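Poly-beta-hydroxybuterate polymerase (Cupriavidus necator, PDB 5T6O) builds polyhydroxybutyrate without a template as a class I synthase, and is represented here by its catalytic domain, which has an alpha/beta hydrolase fold. Local coordinates at residues 87-92 with 238-243; 92-97 with 257-262; 76-79 with 83-86; 155-160 with 195-200. The protein carries 1 engineered substitution. All coordinates share one frame; numbering follows the deposited sequence.

Interaction 1: 87-92 with 238-243; sequences STWDDY and CWYLRH. With SO4 (sulfate ion), chain D.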
loop_
_atom_site.group_PDB
_atom_site.type_symbol
_atom_site.label_atom_id
_atom_site.label_comp_id
_atom_site.label_asym_id
_atom_site.label_seq_id
_atom_site.Cartn_x
_atom_site.Cartn_y
_atom_site.Cartn_z
ATOM N N SER A 87 8.529 -26.807 26.970
ATOM C CA SER A 87 7.288 -26.179 27.409
ATOM C C SER A 87 6.414 -25.805 26.218
ATOM O O SER A 87 6.910 -25.376 25.176
ATOM C CB SER A 87 7.583 -24.921 28.225
ATOM O OG SER A 87 8.432 -25.212 29.322
ATOM N N THR A 88 5.104 -25.928 26.398
ATOM C CA THR A 88 4.138 -25.753 25.325
ATOM C C THR A 88 3.320 -24.491 25.540
ATOM O O THR A 88 3.326 -23.892 26.618
ATOM C CB THR A 88 3.198 -26.956 25.242
ATOM O OG1 THR A 88 2.420 -27.020 26.448
ATOM C CG2 THR A 88 3.998 -28.237 25.077
ATOM N N TRP A 89 2.590 -24.107 24.491
ATOM C CA TRP A 89 1.628 -23.017 24.629
ATOM C C TRP A 89 0.629 -23.320 25.743
ATOM O O TRP A 89 0.315 -22.440 26.551
ATOM C CB TRP A 89 0.911 -22.775 23.299
ATOM C CG TRP A 89 -0.240 -21.792 23.354
ATOM C CD1 TRP A 89 -1.554 -22.083 23.596
ATOM C CD2 TRP A 89 -0.179 -20.377 23.126
ATOM N NE1 TRP A 89 -2.313 -20.938 23.542
ATOM C CE2 TRP A 89 -1.494 -19.876 23.258
ATOM C CE3 TRP A 89 0.861 -19.482 22.830
ATOM C CZ2 TRP A 89 -1.798 -18.527 23.103
ATOM C CZ3 TRP A 89 0.560 -18.140 22.673
ATOM C CH2 TRP A 89 -0.763 -17.673 22.813
ATOM N N ASP A 90 0.151 -24.573 25.820
ATOM C CA ASP A 90 -0.793 -24.965 26.868
ATOM C C ASP A 90 -0.169 -24.858 28.254
ATOM O O ASP A 90 -0.842 -24.461 29.214
ATOM C CB ASP A 90 -1.301 -26.391 26.630
ATOM C CG ASP A 90 -2.322 -26.467 25.510
ATOM O OD1 ASP A 90 -2.309 -25.580 24.640
ATOM O OD2 ASP A 90 -3.144 -27.405 25.502
ATOM N N ASP A 91 1.107 -25.231 28.386
ATOM C CA ASP A 91 1.774 -25.112 29.679
ATOM C C ASP A 91 1.707 -23.681 30.180
ATOM O O ASP A 91 1.423 -23.427 31.360
ATOM C CB ASP A 91 3.239 -25.541 29.577
ATOM C CG ASP A 91 3.426 -27.032 29.394
ATOM O OD1 ASP A 91 2.509 -27.829 29.713
ATOM O OD2 ASP A 91 4.533 -27.399 28.933
ATOM N N TYR A 92 1.996 -22.731 29.289
ATOM C CA TYR A 92 2.009 -21.323 29.666
ATOM C C TYR A 92 0.614 -20.841 30.018
ATOM O O TYR A 92 0.450 -20.029 30.931
ATOM C CB TYR A 92 2.596 -20.486 28.529
ATOM C CG TYR A 92 4.109 -20.360 28.572
ATOM C CD1 TYR A 92 4.920 -21.476 28.708
ATOM C CD2 TYR A 92 4.718 -19.114 28.481
ATOM C CE1 TYR A 92 6.301 -21.360 28.742
ATOM C CE2 TYR A 92 6.100 -18.990 28.512
ATOM C CZ TYR A 92 6.882 -20.108 28.643
ATOM O OH TYR A 92 8.256 -19.974 28.676
ATOM N N CYS A 238 6.638 -22.746 18.154
ATOM C CA CYS A 238 6.029 -23.454 17.029
ATOM C C CYS A 238 4.520 -23.243 16.998
ATOM O O CYS A 238 3.943 -22.903 15.954
ATOM C CB CYS A 238 6.376 -24.944 17.137
ATOM S SG CYS A 238 5.568 -26.038 15.943
ATOM N N TRP A 239 3.862 -23.442 18.141
ATOM C CA TRP A 239 2.405 -23.324 18.204
ATOM C C TRP A 239 1.964 -21.905 17.893
ATOM O O TRP A 239 1.036 -21.685 17.109
ATOM C CB TRP A 239 1.909 -23.745 19.592
ATOM C CG TRP A 239 0.421 -23.875 19.723
ATOM C CD1 TRP A 239 -0.305 -25.034 19.729
ATOM C CD2 TRP A 239 -0.530 -22.808 19.870
ATOM N NE1 TRP A 239 -1.646 -24.753 19.868
ATOM C CE2 TRP A 239 -1.809 -23.397 19.954
ATOM C CE3 TRP A 239 -0.424 -21.416 19.935
ATOM C CZ2 TRP A 239 -2.973 -22.641 20.098
ATOM C CZ3 TRP A 239 -1.582 -20.669 20.077
ATOM C CH2 TRP A 239 -2.838 -21.288 20.156
ATOM N N TYR A 240 2.619 -20.923 18.516
ATOM C CA TYR A 240 2.273 -19.523 18.282
ATOM C C TYR A 240 2.412 -19.155 16.808
ATOM O O TYR A 240 1.483 -18.608 16.203
ATOM C CB TYR A 240 3.160 -18.650 19.166
ATOM C CG TYR A 240 2.859 -17.173 19.105
ATOM C CD1 TYR A 240 1.567 -16.694 19.307
ATOM C CD2 TYR A 240 3.873 -16.258 18.877
ATOM C CE1 TYR A 240 1.298 -15.334 19.256
ATOM C CE2 TYR A 240 3.612 -14.896 18.821
ATOM C CZ TYR A 240 2.327 -14.444 19.014
ATOM O OH TYR A 240 2.074 -13.085 18.958
ATOM N N LEU A 241 3.553 -19.480 16.196
ATOM C CA LEU A 241 3.750 -19.172 14.780
ATOM C C LEU A 241 2.716 -19.880 13.911
ATOM O O LEU A 241 2.138 -19.278 13.002
ATOM C CB LEU A 241 5.164 -19.580 14.359
ATOM C CG LEU A 241 5.948 -18.767 13.340
ATOM C CD1 LEU A 241 6.007 -17.308 13.764
ATOM C CD2 LEU A 241 7.359 -19.351 13.210
ATOM N N ARG A 242 2.477 -21.170 14.170
ATOM C CA ARG A 242 1.599 -21.953 13.302
ATOM C C ARG A 242 0.153 -21.477 13.378
ATOM O O ARG A 242 -0.492 -21.257 12.343
ATOM C CB ARG A 242 1.681 -23.434 13.683
ATOM C CG ARG A 242 0.648 -24.323 12.984
ATOM C CD ARG A 242 0.930 -25.778 13.330
ATOM N NE ARG A 242 2.154 -26.239 12.684
ATOM C CZ ARG A 242 2.753 -27.391 12.959
ATOM N NH1 ARG A 242 2.258 -28.183 13.903
ATOM N NH2 ARG A 242 3.850 -27.742 12.302
ATOM N N HIS A 243 -0.381 -21.318 14.593
ATOM C CA HIS A 243 -1.825 -21.198 14.762
ATOM C C HIS A 243 -2.308 -19.754 14.797
ATOM O O HIS A 243 -3.523 -19.525 14.786
ATOM C CB HIS A 243 -2.267 -21.930 16.035
ATOM C CG HIS A 243 -2.084 -23.418 15.956
ATOM N ND1 HIS A 243 -2.820 -24.209 15.102
ATOM C CD2 HIS A 243 -1.234 -24.252 16.604
ATOM C CE1 HIS A 243 -2.440 -25.469 15.236
ATOM N NE2 HIS A 243 -1.474 -25.521 16.137
HETATM S S SO4 D . 0.372 -28.507 17.282
HETATM O O1 SO4 D . -0.966 -28.944 17.672
HETATM O O2 SO4 D . 0.270 -27.794 16.004
HETATM O O3 SO4 D . 1.281 -29.645 17.154
HETATM O O4 SO4 D . 0.932 -27.648 18.326
#
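W89 and W239 stack face to face, the five-membered ring of W89 over the six-membered ring of W239, centroids 3.5 Å apart and planes tilted by 12°. CB of W89 starts above the five-membered ring of W239, a CH-pi contact 4.0 Å from its centroid. W89 CG lies 3.4 Å from W239 CE3, and CD1 stands by CH2 and CZ3. NE1 of W89 is over W239 CH2 (3.4 Å), CD2 over CE3 and CZ3, and W89 CE2 makes the closest approach, 3.3 Å to W239 CZ3. The benzo ring lies against W239, CE3 by CE3 and both CZ2 and CH2 by CZ3; at its far side W89 CZ3 comes 3.8 Å from Y240 CD1, obliquely, their almost parallel rings displaced, with little overlap. A chi1 of 172° carries the W89 indole, beside its carbonyl carbon, towards helix 234-246. T88 and D91 form a capping box. H243 CD2 lies on the opposite face of W239. R242 NH1 and H243 NE2 both donate to O2 of a sulfate, probably a crystallisation additive. C182 N also donates to this sulfate. The stack joins helix 89-108 to helix 234-246, while W89 packs on helix 120-134 and on V258 of strand 257-258.

Interaction 2: 92-97 with 257-262; sequences YIEHAA and TVCGVP
E94 OE1 forms a salt bridge with R135 NH1, and the same oxygen packs on the turn of a small hairpin, 3.8 Å from C259 CB. R135 NH1 also gives a weak hydrogen bond to C259 O, and so may loosely bridge the glutamate of helix 89-108 and the backbone of the turn. The bend in the E94 chain at chi2 (74°) brings the carboxylate over to C259, although the side chain starts out across the contact rather than into it.

C259 points its sulfur back at the helix. SG touches CG2 of I93 at 3.8 Å and lies at 4.0 Å from E94 CB, resting on the aliphatic roots of two successive helical residues. Beside it, I93 CG1 meets V258 CG1 at 4.0 Å, the two side chains crossing at about a right angle. V258 and C259 therefore offer neighbouring apolar groups to the same isoleucine.

The hairpin keeps its shape through a type I' turn from V258 to V261, closed by V258 N to V261 O (2.9 Å) and V261 N to V258 O (3.1 Å). D90, one turn earlier on the helix, accepts a hydrogen bond from C259 N through OD2, adding a polar tether. Chemically, the contact is a small apolar patch of aliphatic carbons and sulfur flanked by a charge pair, and the nearby arginine probably helps to keep E94 ionised.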
loop_
_atom_site.group_PDB
_atom_site.type_symbol
_atom_site.label_atom_id
_atom_site.label_comp_id
_atom_site.label_asym_id
_atom_site.label_seq_id
_atom_site.Cartn_x
_atom_site.Cartn_y
_atom_site.Cartn_z
ATOM N N TYR A 92 1.996 -22.731 29.289
ATOM C CA TYR A 92 2.009 -21.323 29.666
ATOM C C TYR A 92 0.614 -20.841 30.018
ATOM O O TYR A 92 0.450 -20.029 30.931
ATOM C CB TYR A 92 2.596 -20.486 28.529
ATOM C CG TYR A 92 4.109 -20.360 28.572
ATOM C CD1 TYR A 92 4.920 -21.476 28.708
ATOM C CD2 TYR A 92 4.718 -19.114 28.481
ATOM C CE1 TYR A 92 6.301 -21.360 28.742
ATOM C CE2 TYR A 92 6.100 -18.990 28.512
ATOM C CZ TYR A 92 6.882 -20.108 28.643
ATOM O OH TYR A 92 8.256 -19.974 28.676
ATOM N N ILE A 93 -0.401 -21.315 29.292
ATOM C CA ILE A 93 -1.775 -20.914 29.584
ATOM C C ILE A 93 -2.179 -21.382 30.975
ATOM O O ILE A 93 -2.703 -20.604 31.786
ATOM C CB ILE A 93 -2.739 -21.454 28.508
ATOM C CG1 ILE A 93 -2.410 -20.855 27.131
ATOM C CG2 ILE A 93 -4.182 -21.145 28.888
ATOM C CD1 ILE A 93 -2.540 -19.330 27.065
ATOM N N GLU A 94 -1.927 -22.663 31.275
ATOM C CA GLU A 94 -2.373 -23.242 32.539
ATOM C C GLU A 94 -1.523 -22.763 33.711
ATOM O O GLU A 94 -2.053 -22.323 34.739
ATOM C CB GLU A 94 -2.323 -24.766 32.461
ATOM C CG GLU A 94 -2.999 -25.432 33.636
ATOM C CD GLU A 94 -4.511 -25.336 33.547
ATOM O OE1 GLU A 94 -5.077 -25.915 32.589
ATOM O OE2 GLU A 94 -5.127 -24.680 34.421
ATOM N N HIS A 95 -0.203 -22.868 33.587
ATOM C CA HIS A 95 0.669 -22.702 34.741
ATOM C C HIS A 95 1.174 -21.278 34.922
ATOM O O HIS A 95 1.875 -21.007 35.901
ATOM C CB HIS A 95 1.841 -23.677 34.634
ATOM C CG HIS A 95 1.414 -25.104 34.548
ATOM N ND1 HIS A 95 0.661 -25.712 35.532
ATOM C CD2 HIS A 95 1.609 -26.037 33.588
ATOM C CE1 HIS A 95 0.422 -26.966 35.183
ATOM N NE2 HIS A 95 0.985 -27.187 34.008
ATOM N N ALA A 96 0.832 -20.363 34.013
ATOM C CA ALA A 96 1.205 -18.972 34.209
ATOM C C ALA A 96 -0.009 -18.055 34.108
ATOM O O ALA A 96 -0.326 -17.358 35.071
ATOM C CB ALA A 96 2.287 -18.559 33.208
ATOM N N ALA A 97 -0.711 -18.043 32.972
ATOM C CA ALA A 97 -1.822 -17.102 32.821
ATOM C C ALA A 97 -2.975 -17.447 33.759
ATOM O O ALA A 97 -3.425 -16.606 34.548
ATOM C CB ALA A 97 -2.306 -17.069 31.368
ATOM N N THR A 257 -8.135 -26.236 20.214
ATOM C CA THR A 257 -8.316 -26.805 21.542
ATOM C C THR A 257 -7.080 -26.499 22.373
ATOM O O THR A 257 -5.953 -26.785 21.950
ATOM C CB THR A 257 -8.562 -28.314 21.486
ATOM O OG1 THR A 257 -9.898 -28.556 21.031
ATOM C CG2 THR A 257 -8.397 -28.932 22.870
ATOM N N VAL A 258 -7.295 -25.890 23.534
ATOM C CA VAL A 258 -6.226 -25.437 24.416
ATOM C C VAL A 258 -6.598 -25.854 25.826
ATOM O O VAL A 258 -7.718 -25.584 26.273
ATOM C CB VAL A 258 -6.033 -23.908 24.330
ATOM C CG1 VAL A 258 -5.047 -23.404 25.414
ATOM C CG2 VAL A 258 -5.572 -23.506 22.926
ATOM N N CYS A 259 -5.677 -26.539 26.510
ATOM C CA CYS A 259 -5.887 -26.992 27.888
ATOM C C CYS A 259 -7.199 -27.759 28.036
ATOM O O CYS A 259 -7.917 -27.619 29.031
ATOM C CB CYS A 259 -5.834 -25.821 28.868
ATOM S SG CYS A 259 -4.247 -24.976 28.908
ATOM N N GLY A 260 -7.526 -28.560 27.022
ATOM C CA GLY A 260 -8.650 -29.468 27.082
ATOM C C GLY A 260 -9.996 -28.907 26.672
ATOM O O GLY A 260 -10.997 -29.627 26.787
ATOM N N VAL A 261 -10.070 -27.660 26.207
ATOM C CA VAL A 261 -11.360 -27.078 25.815
ATOM C C VAL A 261 -11.202 -26.305 24.520
ATOM O O VAL A 261 -10.117 -25.813 24.178
ATOM C CB VAL A 261 -11.938 -26.147 26.906
ATOM C CG1 VAL A 261 -12.328 -26.945 28.148
ATOM C CG2 VAL A 261 -10.947 -25.039 27.249
ATOM N N PRO A 262 -12.296 -26.188 23.758
ATOM C CA PRO A 262 -12.269 -25.350 22.554
ATOM C C PRO A 262 -12.171 -23.879 22.930
ATOM O O PRO A 262 -12.743 -23.441 23.933
ATOM C CB PRO A 262 -13.606 -25.663 21.867
ATOM C CG PRO A 262 -14.086 -26.949 22.500
ATOM C CD PRO A 262 -13.586 -26.885 23.909
#

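Interaction 3: 76-79 with 83-86; sequences SWRN and SMAG
The backbone stays extended through R78 (phi -59°, psi 143°) beyond the end of strand 72-77, whereas M84 lies in the irregular loop that leads to helix 89-108. The arginine sends its CG anti to the backbone N (chi1 179°) and then bends at chi2, so that the chain arches across the methionine sulfur. M84 SD consequently touches R78 at two places, 3.8 Å from CG and 3.4 Å from NH1, approaching the guanidinium obliquely. The thioether packs against both the aliphatic root and the charged end of one side chain.

The guanidinium takes its strong polar partners from outside this pair of segments. NH1 makes a salt bridge with E21, and NH2 makes one with D81 OD2. The other oxygen of D81 is hydrogen-bonded to the S83 hydroxyl, so a single carboxylate links arginine and serine. Directly, the two make only a loose contact, 4.2 Å from R78 NH2 to S83 OG. Two acidic partners on different nitrogens would restrict rotation of the guanidinium and hold it beside the buried sulfur.

Further out, M84 packs on Y92 of the next helix, and its carbonyl oxygen is hydrogen-bonded to S87 OG. The whole arrangement is the turn out of an inner strand of the sheet into helix 89-108, the start of a beta-alpha-beta crossover to the parallel strand 113-118, as in the alpha/beta hydrolase fold.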
loop_
_atom_site.group_PDB
_atom_site.type_symbol
_atom_site.label_atom_id
_atom_site.label_comp_id
_atom_site.label_asym_id
_atom_site.label_seq_id
_atom_site.Cartn_x
_atom_site.Cartn_y
_atom_site.Cartn_z
ATOM N N SER A 76 5.733 -11.559 35.845
ATOM C CA SER A 76 7.118 -11.456 35.391
ATOM C C SER A 76 7.567 -12.845 34.951
ATOM O O SER A 76 7.771 -13.728 35.788
ATOM C CB SER A 76 8.021 -10.908 36.495
ATOM O OG SER A 76 9.368 -10.898 36.077
ATOM N N TRP A 77 7.726 -13.032 33.641
ATOM C CA TRP A 77 7.958 -14.364 33.096
ATOM C C TRP A 77 9.361 -14.859 33.412
ATOM O O TRP A 77 10.334 -14.096 33.387
ATOM C CB TRP A 77 7.786 -14.351 31.579
ATOM C CG TRP A 77 6.412 -13.981 31.116
ATOM C CD1 TRP A 77 5.960 -12.747 30.750
ATOM C CD2 TRP A 77 5.326 -14.878 30.944
ATOM N NE1 TRP A 77 4.643 -12.824 30.358
ATOM C CE2 TRP A 77 4.231 -14.127 30.466
ATOM C CE3 TRP A 77 5.173 -16.253 31.145
ATOM C CZ2 TRP A 77 2.993 -14.707 30.190
ATOM C CZ3 TRP A 77 3.943 -16.831 30.859
ATOM C CH2 TRP A 77 2.872 -16.060 30.396
ATOM N N ARG A 78 9.459 -16.154 33.682
ATOM C CA ARG A 78 10.756 -16.815 33.687
ATOM C C ARG A 78 11.410 -16.657 32.318
ATOM O O ARG A 78 10.730 -16.647 31.291
ATOM C CB ARG A 78 10.573 -18.298 34.017
ATOM C CG ARG A 78 11.857 -19.114 34.036
ATOM C CD ARG A 78 12.344 -19.288 35.440
ATOM N NE ARG A 78 13.505 -20.172 35.484
ATOM C CZ ARG A 78 13.436 -21.500 35.584
ATOM N NH1 ARG A 78 12.255 -22.107 35.642
ATOM N NH2 ARG A 78 14.555 -22.223 35.625
ATOM N N ASN A 79 12.730 -16.488 32.305
ATOM C CA ASN A 79 13.465 -16.557 31.046
ATOM C C ASN A 79 13.917 -18.007 30.899
ATOM O O ASN A 79 14.858 -18.420 31.576
ATOM C CB ASN A 79 14.651 -15.585 31.050
ATOM C CG ASN A 79 15.100 -15.218 29.650
ATOM O OD1 ASN A 79 14.623 -15.799 28.681
ATOM N ND2 ASN A 79 16.021 -14.253 29.537
ATOM N N SER A 83 15.821 -26.632 31.103
ATOM C CA SER A 83 14.797 -27.442 31.752
ATOM C C SER A 83 13.417 -27.189 31.168
ATOM O O SER A 83 12.529 -28.036 31.312
ATOM C CB SER A 83 14.776 -27.167 33.260
ATOM O OG SER A 83 14.383 -25.828 33.531
ATOM N N MET A 84 13.219 -26.046 30.510
ATOM C CA MET A 84 11.929 -25.689 29.947
ATOM C C MET A 84 11.907 -25.775 28.424
ATOM O O MET A 84 10.953 -25.302 27.804
ATOM C CB MET A 84 11.540 -24.287 30.415
ATOM C CG MET A 84 11.414 -24.205 31.937
ATOM S SD MET A 84 11.140 -22.510 32.469
ATOM C CE MET A 84 9.505 -22.183 31.808
ATOM N N ALA A 85 12.917 -26.391 27.814
ATOM C CA ALA A 85 12.998 -26.451 26.354
ATOM C C ALA A 85 11.826 -27.193 25.716
ATOM O O ALA A 85 11.628 -27.078 24.500
ATOM C CB ALA A 85 14.316 -27.108 25.941
ATOM N N GLY A 86 11.047 -27.945 26.493
ATOM C CA GLY A 86 9.866 -28.613 25.986
ATOM C C GLY A 86 8.540 -28.005 26.385
ATOM O O GLY A 86 7.497 -28.634 26.152
#

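Interaction 4: 155-160 with 195-200; sequences TGILDV and SFLRPN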
loop_
_atom_site.group_PDB
_atom_site.type_symbol
_atom_site.label_atom_id
_atom_site.label_comp_id
_atom_site.label_asym_id
_atom_site.label_seq_id
_atom_site.Cartn_x
_atom_site.Cartn_y
_atom_site.Cartn_z
ATOM N N THR A 155 -0.703 -9.954 8.443
ATOM C CA THR A 155 0.529 -9.619 9.142
ATOM C C THR A 155 1.772 -9.831 8.285
ATOM O O THR A 155 2.867 -9.444 8.709
ATOM C CB THR A 155 0.638 -10.413 10.448
ATOM O OG1 THR A 155 0.236 -11.768 10.223
ATOM C CG2 THR A 155 -0.250 -9.791 11.531
ATOM N N GLY A 156 1.638 -10.437 7.101
ATOM C CA GLY A 156 2.672 -10.381 6.087
ATOM C C GLY A 156 3.557 -11.603 5.920
ATOM O O GLY A 156 4.418 -11.594 5.029
ATOM N N ILE A 157 3.374 -12.651 6.731
ATOM C CA ILE A 157 4.306 -13.781 6.718
ATOM C C ILE A 157 4.210 -14.587 5.416
ATOM O O ILE A 157 5.207 -15.143 4.952
ATOM C CB ILE A 157 4.063 -14.668 7.953
ATOM C CG1 ILE A 157 4.266 -13.856 9.231
ATOM C CG2 ILE A 157 4.984 -15.876 7.949
ATOM C CD1 ILE A 157 5.562 -13.084 9.241
ATOM N N LEU A 158 3.037 -14.665 4.798
ATOM C CA LEU A 158 2.918 -15.470 3.587
ATOM C C LEU A 158 3.192 -14.682 2.313
ATOM O O LEU A 158 3.128 -15.262 1.222
ATOM C CB LEU A 158 1.528 -16.119 3.508
ATOM C CG LEU A 158 1.353 -17.406 4.325
ATOM N N ASP A 159 3.524 -13.391 2.427
ATOM C CA ASP A 159 3.590 -12.515 1.258
ATOM C C ASP A 159 4.540 -13.057 0.201
ATOM O O ASP A 159 4.212 -13.068 -0.986
ATOM C CB ASP A 159 4.029 -11.106 1.664
ATOM C CG ASP A 159 3.035 -10.421 2.576
ATOM O OD1 ASP A 159 1.893 -10.916 2.712
ATOM O OD2 ASP A 159 3.401 -9.373 3.151
ATOM N N VAL A 160 5.733 -13.500 0.611
ATOM C CA VAL A 160 6.734 -13.875 -0.384
ATOM C C VAL A 160 6.446 -15.213 -1.038
ATOM O O VAL A 160 7.147 -15.583 -1.988
ATOM C CB VAL A 160 8.138 -13.860 0.247
ATOM C CG1 VAL A 160 8.422 -12.475 0.850
ATOM C CG2 VAL A 160 8.250 -14.913 1.329
ATOM N N SER A 195 12.349 -7.356 16.161
ATOM C CA SER A 195 12.764 -8.301 15.130
ATOM C C SER A 195 12.108 -9.674 15.296
ATOM O O SER A 195 12.666 -10.685 14.858
ATOM C CB SER A 195 14.289 -8.429 15.107
ATOM O OG SER A 195 14.893 -7.168 14.818
ATOM N N PHE A 196 10.917 -9.741 15.907
ATOM C CA PHE A 196 10.266 -11.043 16.045
ATOM C C PHE A 196 9.974 -11.690 14.693
ATOM O O PHE A 196 9.999 -12.922 14.577
ATOM C CB PHE A 196 8.962 -10.962 16.847
ATOM C CG PHE A 196 8.360 -12.319 17.096
ATOM C CD1 PHE A 196 9.023 -13.235 17.894
ATOM C CD2 PHE A 196 7.196 -12.713 16.454
ATOM C CE1 PHE A 196 8.507 -14.505 18.106
ATOM C CE2 PHE A 196 6.674 -13.982 16.655
ATOM C CZ PHE A 196 7.333 -14.874 17.495
ATOM N N LEU A 197 9.691 -10.903 13.662
ATOM C CA LEU A 197 9.538 -11.476 12.326
ATOM C C LEU A 197 10.738 -11.152 11.442
ATOM O O LEU A 197 10.605 -10.993 10.229
ATOM C CB LEU A 197 8.240 -10.988 11.678
ATOM C CG LEU A 197 6.988 -11.336 12.496
ATOM C CD1 LEU A 197 5.730 -10.722 11.880
ATOM C CD2 LEU A 197 6.846 -12.850 12.676
ATOM N N ARG A 198 11.914 -11.023 12.051
ATOM C CA ARG A 198 13.112 -10.600 11.349
ATOM C C ARG A 198 14.256 -11.490 11.819
ATOM O O ARG A 198 14.066 -12.298 12.746
ATOM C CB ARG A 198 13.401 -9.119 11.631
ATOM C CG ARG A 198 12.395 -8.152 11.016
ATOM C CD ARG A 198 12.379 -8.246 9.498
ATOM N NE ARG A 198 11.438 -7.278 8.940
ATOM C CZ ARG A 198 11.042 -7.248 7.672
ATOM N NH1 ARG A 198 10.180 -6.320 7.276
ATOM N NH2 ARG A 198 11.500 -8.141 6.803
ATOM N N PRO A 199 15.442 -11.393 11.222
ATOM C CA PRO A 199 16.556 -12.220 11.706
ATOM C C PRO A 199 16.871 -11.918 13.160
ATOM O O PRO A 199 16.677 -10.798 13.640
ATOM C CB PRO A 199 17.719 -11.829 10.785
ATOM C CG PRO A 199 17.025 -11.328 9.521
ATOM C CD PRO A 199 15.837 -10.593 10.048
ATOM N N ASN A 200 17.321 -12.951 13.878
ATOM C CA ASN A 200 17.873 -12.777 15.217
ATOM C C ASN A 200 19.201 -13.517 15.199
ATOM O O ASN A 200 19.274 -14.729 15.433
ATOM C CB ASN A 200 16.952 -13.279 16.316
ATOM C CG ASN A 200 17.337 -12.719 17.682
ATOM O OD1 ASN A 200 18.523 -12.544 17.982
ATOM N ND2 ASN A 200 16.347 -12.421 18.499
#
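I157 CD1 points into the fork of L197, 3.5 Å from L197 CD1 and 3.7 Å from CD2. The same methyl lies 4.0 Å from L197 CG, so essentially one carbon of the isoleucine meets the whole branched end of the leucine, and the two side chains cross at about a right angle. In I157, chi1 (-59°) puts CG1 anti to the carbonyl carbon, and chi2 (-50°) then turns CD1 towards the leucine. A looser touch comes from the backbone, with T155 O at 4.5 Å from L197 CD1.

Each partner is presented by a type I turn. I157 follows G156 in the turn G156-D159, with D159 N to G156 O at 3.3 Å, and L197 is the third residue of the turn S195-R198, closed by R198 N to S195 O at 2.9 Å. T155 OG1 is hydrogen-bonded to F152 O. The C-terminal end of helix 234-246 also packs here: Y245 touches T155 and L197, and L246 touches I157.

In the second subunit, W204 packs on I157, and R198 and L197 bond reciprocally with L197 O and R198 NH2. Both loops belong to the long insertion between strands 140-146 and 272-277, the usual place of a cap in alpha/beta hydrolases, and here they form part of the subunit interface.

In the fold
Interaction 3 comes first along the chain and leads into helix 89-108, which carries the first segments of interactions 1 and 2. These two have centres about 10 Å apart, share Y92 and alternate in sequence. Because both use helix 89-108, it is joined to helix 234-246 and to the hairpin that follows. W77 at interaction 3 packs on Y92 and A96, tying strand 72-77 to the same helix. Both segments of interaction 4 fall between the two of interaction 1, and likewise of interaction 2; it lies about 18 Å from interaction 1 between centres, and the rings of F196 and Y240 connect them. Together the contacts run from the flank of the sheet to the subunit interface, which interactions 1 and 4 both reach.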